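Side-chain contacts in p-nitrophenyl phosphatase (Pho2) (Archaeoglobus fulgidus, PDB 3QGM), which probably hydrolyses phosphate esters as a metal-dependent phosphatase of the haloacid dehalogenase (HAD) superfamily, and binds a calcium ion in this crystal: residues 32-35 / 36-39; 53-56 / 57-60; 238-241 / 242-246. One frame throughout, in Å; residues are numbered along the deposited sequence. Where two conformers were deposited one is given.

Contact 1. Residues 32-35 / 36-39; sequences GVKK and LKEL
Four successive i to i+4 hydrogen bonds, Leu36 N to Gly32 O, Lys37 N to Val33 O, Glu38 N to Lys34 O and Leu39 N to Lys35 O, carry the last turns of helix 27-38 up to Leu39, the first residue to leave helical torsions. Lys37 N lies 3.0 Å from Val33 O, at a C=O...N angle of 166°.

Among the side chains, Lys37 makes much of the contact in the conformer given here, one of two modelled. In this copy its chain runs straight through CG and then kinks about the CG-CD bond (chi3 -74°), and this bend folds CE back over the preceding turn. There CE lies 3.5 Å from Lys34 CA and 3.8 Å from Val33 CG1: the methylene next to the ammonium crosses the Val33 methyl at van der Waals distance. Beyond the kink Lys37 runs beside the extended Lys34 chain, both pointing the same way, with Lys37 NZ 3.9 Å from Lys34 CG. The two ammonium groups of this conformer stay apart, Lys34 NZ to Lys37 NZ 6.5 Å. Leu36 leans back over the start of the turn, its CG 3.4 Å from Gly32 O.

Lys35 bends at chi2, and its NZ makes a salt bridge with Glu31 OE1, one turn earlier in the same helix. On the buried side, Leu36 packs against Tyr11 and Ile13 of strand 10-14 and Ile43 of strand 42-47, while Val33 meets Phe45. Helix 259-264 touches Val33, Lys35 and Leu36, so the helix packs its buried side on the parallel sheet and a flank against helix 259-264.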
loop_
_atom_site.group_PDB
_atom_site.type_symbol
_atom_site.label_atom_id
_atom_site.label_comp_id
_atom_site.label_asym_id
_atom_site.label_seq_id
_atom_site.Cartn_x
_atom_site.Cartn_y
_atom_site.Cartn_z
ATOM N N GLY A 32 26.545 23.577 16.577
ATOM C CA GLY A 32 26.387 22.685 17.708
ATOM C C GLY A 32 27.234 21.445 17.613
ATOM O O GLY A 32 27.781 20.975 18.607
ATOM N N VAL A 33 27.332 20.882 16.417
ATOM C CA VAL A 33 28.174 19.700 16.237
ATOM C C VAL A 33 29.600 20.071 16.517
ATOM O O VAL A 33 30.312 19.381 17.243
ATOM C CB VAL A 33 28.095 19.153 14.804
ATOM C CG1 VAL A 33 29.272 18.136 14.555
ATOM C CG2 VAL A 33 26.760 18.504 14.567
ATOM N N LYS A 34 30.028 21.182 15.927
ATOM C CA LYS A 34 31.393 21.615 16.100
ATOM C C LYS A 34 31.720 21.854 17.566
ATOM O O LYS A 34 32.760 21.394 18.043
ATOM C CB LYS A 34 31.669 22.856 15.249
ATOM C CG LYS A 34 31.622 22.587 13.737
ATOM C CD LYS A 34 32.167 23.810 12.984
ATOM C CE LYS A 34 31.943 23.730 11.490
ATOM N NZ LYS A 34 32.265 25.029 10.809
ATOM N N LYS A 35 30.839 22.540 18.300
ATOM C CA LYS A 35 31.065 22.748 19.732
ATOM C C LYS A 35 31.103 21.433 20.511
ATOM O O LYS A 35 31.881 21.315 21.478
ATOM C CB LYS A 35 30.042 23.712 20.368
ATOM C CG LYS A 35 30.281 25.210 20.057
ATOM C CD LYS A 35 29.663 25.674 18.719
ATOM C CE LYS A 35 29.508 27.217 18.600
ATOM N NZ LYS A 35 29.354 27.662 17.150
ATOM N N LEU A 36 30.291 20.454 20.088
ATOM C CA LEU A 36 30.302 19.117 20.707
ATOM C C LEU A 36 31.622 18.336 20.535
ATOM O O LEU A 36 32.060 17.682 21.471
ATOM C CB LEU A 36 29.141 18.244 20.192
ATOM C CG LEU A 36 27.772 18.409 20.869
ATOM C CD1 LEU A 36 26.744 17.476 20.214
ATOM C CD2 LEU A 36 27.854 18.156 22.371
ATOM N N LYS A 37 32.194 18.362 19.324
ATOM C CA LYS A 37 33.471 17.715 19.021
ATOM C C LYS A 37 34.563 18.354 19.875
ATOM O O LYS A 37 35.403 17.669 20.496
ATOM C CB LYS A 37 33.825 17.886 17.537
ATOM C CG LYS A 37 32.862 17.221 16.556
ATOM C CD LYS A 37 33.281 17.434 15.084
ATOM C CE LYS A 37 33.005 18.860 14.601
ATOM N NZ LYS A 37 33.381 19.118 13.231
ATOM N N GLU A 38 34.531 19.688 19.893
ATOM C CA GLU A 38 35.438 20.543 20.683
ATOM C C GLU A 38 35.405 20.224 22.178
ATOM O O GLU A 38 36.430 20.318 22.862
ATOM C CB GLU A 38 34.998 21.988 20.528
ATOM C CG GLU A 38 36.052 22.958 20.084
ATOM C CD GLU A 38 35.681 24.408 20.460
ATOM O OE1 GLU A 38 35.680 25.293 19.556
ATOM O OE2 GLU A 38 35.378 24.660 21.667
ATOM N N LEU A 39 34.222 19.907 22.700
ATOM C CA LEU A 39 34.098 19.442 24.087
ATOM C C LEU A 39 34.451 17.959 24.204
ATOM O O LEU A 39 34.215 17.376 25.267
ATOM C CB LEU A 39 32.669 19.623 24.613
ATOM C CG LEU A 39 32.263 20.829 25.462
ATOM C CD1 LEU A 39 33.134 22.037 25.222
ATOM C CD2 LEU A 39 30.771 21.134 25.189
#

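Contact 2. Residues 53-56 / 57-60; sequences SRRI and LLER
Arg55 reaches along helix 54-63 to two residues of the next turn, Leu58 and Glu59, and neither contact is a salt bridge. Van der Waals contacts between guanidinium groups and leucine methyls come first. CG of Arg55 stands anti to the backbone N (chi1 -171°), and the chain turns at its third torsion, which lays the guanidinium alongside Leu58; the methyl approaches it obliquely, Leu58 CD2 lying 3.5 Å from Arg55 NH1. Farther along, Leu57 CD2 sits 3.9 Å above one face of the Arg60 guanidinium, toward its rim.

Of the charged groups, Glu59 sends its carboxylate across the aliphatic part of Arg55, with Glu59 OE2 3.5 Å from Arg55 CG. The carboxylate and guanidinium planes are 63° apart, and Arg55 NE remains 5.3 Å from Glu59 OE2, too far for a salt bridge. The guanidinium instead forms its salt bridge through NH2 with Glu70.

The hydrogen bonds belong mainly to the backbone. Leu58 N to Arg54 O, Glu59 N to Arg55 O and Arg60 N to Ile56 O set the helical repeat, the last at 2.7 Å. At the helix start Ser53 is the N-cap: its OG accepts a weak bond, 3.5 Å, from Ile56 N, while the carboxylate of Glu104 accepts from Arg54 N. Inward, Leu57 and Leu58 meet Val75 and Ile73 of strand 73-75, packing the helix of this beta-alpha-beta unit on its sheet.

Chemically, Arg55 works in two parts: its methylenes pack against Glu59 while its guanidinium pairs with Glu70, and the Glu59 carboxylate probably adds only a weak attraction.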
loop_
_atom_site.group_PDB
_atom_site.type_symbol
_atom_site.label_atom_id
_atom_site.label_comp_id
_atom_site.label_asym_id
_atom_site.label_seq_id
_atom_site.Cartn_x
_atom_site.Cartn_y
_atom_site.Cartn_z
ATOM N N SER A 53 23.758 6.139 -0.301
ATOM C CA SER A 53 24.792 5.326 0.311
ATOM C C SER A 53 25.387 6.090 1.492
ATOM O O SER A 53 25.249 7.330 1.587
ATOM C CB SER A 53 25.849 5.004 -0.732
ATOM O OG SER A 53 26.580 6.170 -1.094
ATOM N N ARG A 54 26.070 5.378 2.380
ATOM C CA ARG A 54 26.701 6.018 3.517
ATOM C C ARG A 54 27.637 7.122 3.067
ATOM O O ARG A 54 27.662 8.205 3.671
ATOM C CB ARG A 54 27.498 5.034 4.372
ATOM C CG ARG A 54 28.165 5.742 5.544
ATOM C CD ARG A 54 28.778 4.849 6.603
ATOM N NE ARG A 54 29.822 4.017 6.049
ATOM C CZ ARG A 54 30.684 3.286 6.767
ATOM N NH1 ARG A 54 31.543 2.530 6.124
ATOM N NH2 ARG A 54 30.661 3.263 8.106
ATOM N N ARG A 55 28.429 6.863 2.038
ATOM C CA ARG A 55 29.467 7.825 1.701
ATOM C C ARG A 55 28.892 9.090 1.134
ATOM O O ARG A 55 29.465 10.136 1.331
ATOM C CB ARG A 55 30.518 7.221 0.780
ATOM C CG ARG A 55 31.718 8.115 0.586
ATOM C CD ARG A 55 32.922 7.318 0.136
ATOM N NE ARG A 55 33.157 6.206 1.043
ATOM C CZ ARG A 55 33.946 6.256 2.108
ATOM N NH1 ARG A 55 34.624 7.370 2.419
ATOM N NH2 ARG A 55 34.063 5.160 2.863
ATOM N N ILE A 56 27.740 9.038 0.466
ATOM C CA ILE A 56 27.070 10.317 0.059
ATOM C C ILE A 56 26.778 11.224 1.263
ATOM O O ILE A 56 27.092 12.450 1.270
ATOM C CB ILE A 56 25.768 10.057 -0.690
ATOM C CG1 ILE A 56 26.031 9.239 -1.970
ATOM C CG2 ILE A 56 24.982 11.329 -0.898
ATOM C CD1 ILE A 56 26.898 9.875 -2.986
ATOM N N LEU A 57 26.187 10.631 2.295
ATOM C CA LEU A 57 25.865 11.391 3.507
ATOM C C LEU A 57 27.105 11.843 4.280
ATOM O O LEU A 57 27.129 12.946 4.856
ATOM C CB LEU A 57 24.895 10.576 4.389
ATOM C CG LEU A 57 23.453 10.486 3.833
ATOM C CD1 LEU A 57 22.515 9.699 4.757
ATOM C CD2 LEU A 57 22.891 11.897 3.618
ATOM N N LEU A 58 28.144 11.017 4.281
ATOM C CA LEU A 58 29.458 11.388 4.790
ATOM C C LEU A 58 29.936 12.614 4.037
ATOM O O LEU A 58 30.271 13.637 4.640
ATOM C CB LEU A 58 30.460 10.231 4.625
ATOM C CG LEU A 58 31.909 10.411 5.121
ATOM C CD1 LEU A 58 31.859 10.781 6.606
ATOM C CD2 LEU A 58 32.854 9.202 4.839
ATOM N N GLU A 59 29.947 12.531 2.709
ATOM C CA GLU A 59 30.412 13.644 1.905
ATOM C C GLU A 59 29.533 14.880 2.135
ATOM O O GLU A 59 30.061 15.956 2.293
ATOM C CB GLU A 59 30.518 13.240 0.415
ATOM C CG GLU A 59 31.719 12.353 0.201
ATOM C CD GLU A 59 31.829 11.747 -1.212
ATOM O OE1 GLU A 59 31.107 12.173 -2.129
ATOM O OE2 GLU A 59 32.651 10.847 -1.362
ATOM N N ARG A 60 28.227 14.714 2.296
ATOM C CA ARG A 60 27.382 15.858 2.597
ATOM C C ARG A 60 27.739 16.548 3.911
ATOM O O ARG A 60 27.915 17.783 3.941
ATOM C CB ARG A 60 25.930 15.502 2.548
ATOM C CG ARG A 60 25.029 16.691 2.926
ATOM C CD ARG A 60 23.588 16.302 2.860
ATOM N NE ARG A 60 23.288 15.758 1.557
ATOM C CZ ARG A 60 22.154 15.172 1.207
ATOM N NH1 ARG A 60 21.156 15.043 2.071
ATOM N NH2 ARG A 60 22.028 14.711 -0.034
#

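Contact 3. Residues 238-241 / 242-246; sequences RENL and DQMIE
Asn240 and Met244, the latter built as selenomethionine, face each other across the first turn of helix 241-248, joined at the backbone by a 2.8 Å bond from Met244 N to Asn240 O. Following Met244 outward, CB lies 3.5 Å from Leu241 O, and CG passes 3.7 Å from Asn240 OD1. A turn about CB-CG (chi2 -54°) then swings the chain round through SE, and the terminal CE arrives 3.2 Å from Asn240 ND2, a close approach of a methyl to an amide nitrogen.

That amide is held at both ends by the preceding residues: OD1 accepts from Thr237 N, and ND2 donates to Val235 O. With an alanine in its place, Thr237 N and Val235 O would probably lose these side-chain partners, and Met244 CE would lose the amide it rests against.

One residue on, Leu241 pairs with Ile245. Their CD1 methyls meet at 3.7 Å; the backbone bond from Ile245 N to Leu241 O is nearly straight (N-H...O 173°). Leu241 also rests on Val255 of strand 254-256. A water links the preceding residues to Asp242: it accepts from Asp242 N at 3.0 Å and lies 2.6 Å from Arg238 O, to which it probably donates.

At the N-terminal end of the helical segment, then, an asparagine side chain bonds back to the preceding residues, and Leu241 pairs with Ile245 in an i to i+4 apolar contact. This forms part of the connection from strand 227-231 to strand 254-256, a beta-alpha-beta crossover at the edge of the Rossmann-like HAD core.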
loop_
_atom_site.group_PDB
_atom_site.type_symbol
_atom_site.label_atom_id
_atom_site.label_comp_id
_atom_site.label_asym_id
_atom_site.label_seq_id
_atom_site.Cartn_x
_atom_site.Cartn_y
_atom_site.Cartn_z
ATOM N N ARG A 238 7.844 25.247 17.772
ATOM C CA ARG A 238 7.281 25.755 19.036
ATOM C C ARG A 238 5.723 25.671 18.999
ATOM O O ARG A 238 5.071 25.268 19.993
ATOM C CB ARG A 238 7.829 27.168 19.325
ATOM C CG ARG A 238 7.702 27.653 20.780
ATOM C CD ARG A 238 8.438 26.755 21.794
ATOM N NE ARG A 238 9.866 27.071 21.968
ATOM C CZ ARG A 238 10.676 26.436 22.820
ATOM N NH1 ARG A 238 11.949 26.793 22.921
ATOM N NH2 ARG A 238 10.227 25.435 23.577
ATOM N N GLU A 239 5.153 25.929 17.814
ATOM C CA GLU A 239 3.686 25.980 17.607
ATOM C C GLU A 239 3.017 24.612 17.531
ATOM O O GLU A 239 1.807 24.523 17.767
ATOM C CB GLU A 239 3.330 26.694 16.302
ATOM C CG GLU A 239 4.040 28.012 16.073
ATOM C CD GLU A 239 5.377 27.813 15.403
ATOM O OE1 GLU A 239 5.356 27.579 14.161
ATOM O OE2 GLU A 239 6.418 27.839 16.113
ATOM N N ASN A 240 3.751 23.563 17.144
ATOM C CA ASN A 240 3.119 22.246 17.085
ATOM C C ASN A 240 3.573 21.242 18.167
ATOM O O ASN A 240 3.069 20.101 18.210
ATOM C CB ASN A 240 3.176 21.649 15.663
ATOM C CG ASN A 240 4.530 21.019 15.320
ATOM O OD1 ASN A 240 5.450 20.959 16.146
ATOM N ND2 ASN A 240 4.654 20.553 14.078
ATOM N N LEU A 241 4.478 21.667 19.040
ATOM C CA LEU A 241 5.090 20.765 20.030
ATOM C C LEU A 241 4.028 20.056 20.885
ATOM O O LEU A 241 4.011 18.815 20.984
ATOM C CB LEU A 241 6.085 21.536 20.912
ATOM C CG LEU A 241 6.666 20.763 22.099
ATOM C CD1 LEU A 241 7.404 19.493 21.642
ATOM C CD2 LEU A 241 7.561 21.667 22.950
ATOM N N ASP A 242 3.116 20.829 21.469
ATOM C CA ASP A 242 2.047 20.237 22.324
ATOM C C ASP A 242 1.243 19.220 21.536
ATOM O O ASP A 242 0.945 18.124 22.009
ATOM C CB ASP A 242 1.107 21.313 22.868
ATOM C CG ASP A 242 1.822 22.343 23.721
ATOM O OD1 ASP A 242 2.516 21.957 24.691
ATOM O OD2 ASP A 242 1.660 23.555 23.435
ATOM N N GLN A 243 0.963 19.578 20.298
ATOM C CA GLN A 243 0.164 18.750 19.417
ATOM C C GLN A 243 0.891 17.432 19.099
ATOM O O GLN A 243 0.282 16.356 19.090
ATOM C CB GLN A 243 -0.091 19.515 18.126
ATOM C CG GLN A 243 -0.810 20.880 18.255
ATOM C CD GLN A 243 -0.361 21.818 19.399
ATOM O OE1 GLN A 243 0.813 22.177 19.512
ATOM N NE2 GLN A 243 -1.331 22.267 20.218
HETATM N N MSE A 244 2.200 17.520 18.853
HETATM C CA MSE A 244 3.003 16.344 18.571
HETATM C C MSE A 244 3.138 15.429 19.799
HETATM O O MSE A 244 3.050 14.194 19.691
HETATM C CB MSE A 244 4.378 16.789 18.093
HETATM C CG MSE A 244 4.390 17.421 16.689
HETATM SE SE MSE A 244 3.575 16.276 15.315
HETATM C CE MSE A 244 3.958 17.412 13.766
ATOM N N ILE A 245 3.354 16.032 20.971
ATOM C CA ILE A 245 3.376 15.274 22.231
ATOM C C ILE A 245 2.052 14.466 22.384
ATOM O O ILE A 245 2.076 13.247 22.628
ATOM C CB ILE A 245 3.665 16.214 23.455
ATOM C CG1 ILE A 245 5.143 16.635 23.442
ATOM C CG2 ILE A 245 3.283 15.534 24.789
ATOM C CD1 ILE A 245 5.478 17.855 24.279
ATOM N N GLU A 246 0.919 15.133 22.175
ATOM C CA GLU A 246 -0.407 14.478 22.303
ATOM C C GLU A 246 -0.566 13.428 21.216
ATOM O O GLU A 246 -0.899 12.290 21.497
ATOM C CB GLU A 246 -1.571 15.483 22.197
ATOM C CG GLU A 246 -2.213 15.908 23.513
ATOM C CD GLU A 246 -3.092 14.812 24.163
ATOM O OE1 GLU A 246 -3.361 14.935 25.381
ATOM O OE2 GLU A 246 -3.503 13.834 23.476
HETATM O O HOH W 1 3.259 23.863 21.294
#

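Overall arrangement
All three contacts lie on, or at the start of, helices that connect strands of the six-stranded parallel sheet of the HAD core, and they follow in series along the chain. Contacts 1 and 2 lie on successive helices, 27-38 and 54-63, on either side of strand 42-47 in sequence; their centres are about 20 Å apart, with nearest atoms about 10 Å apart. Contact 3 comes much later, at the start of helix 241-248 between strands 227-231 and 254-256, its centre about 28 Å from that of contact 1 and about 32 Å from that of contact 2. None touches another. The calcium ion, held by Asp14, Asp16 and Asp212, draws on both early and late parts of the chain.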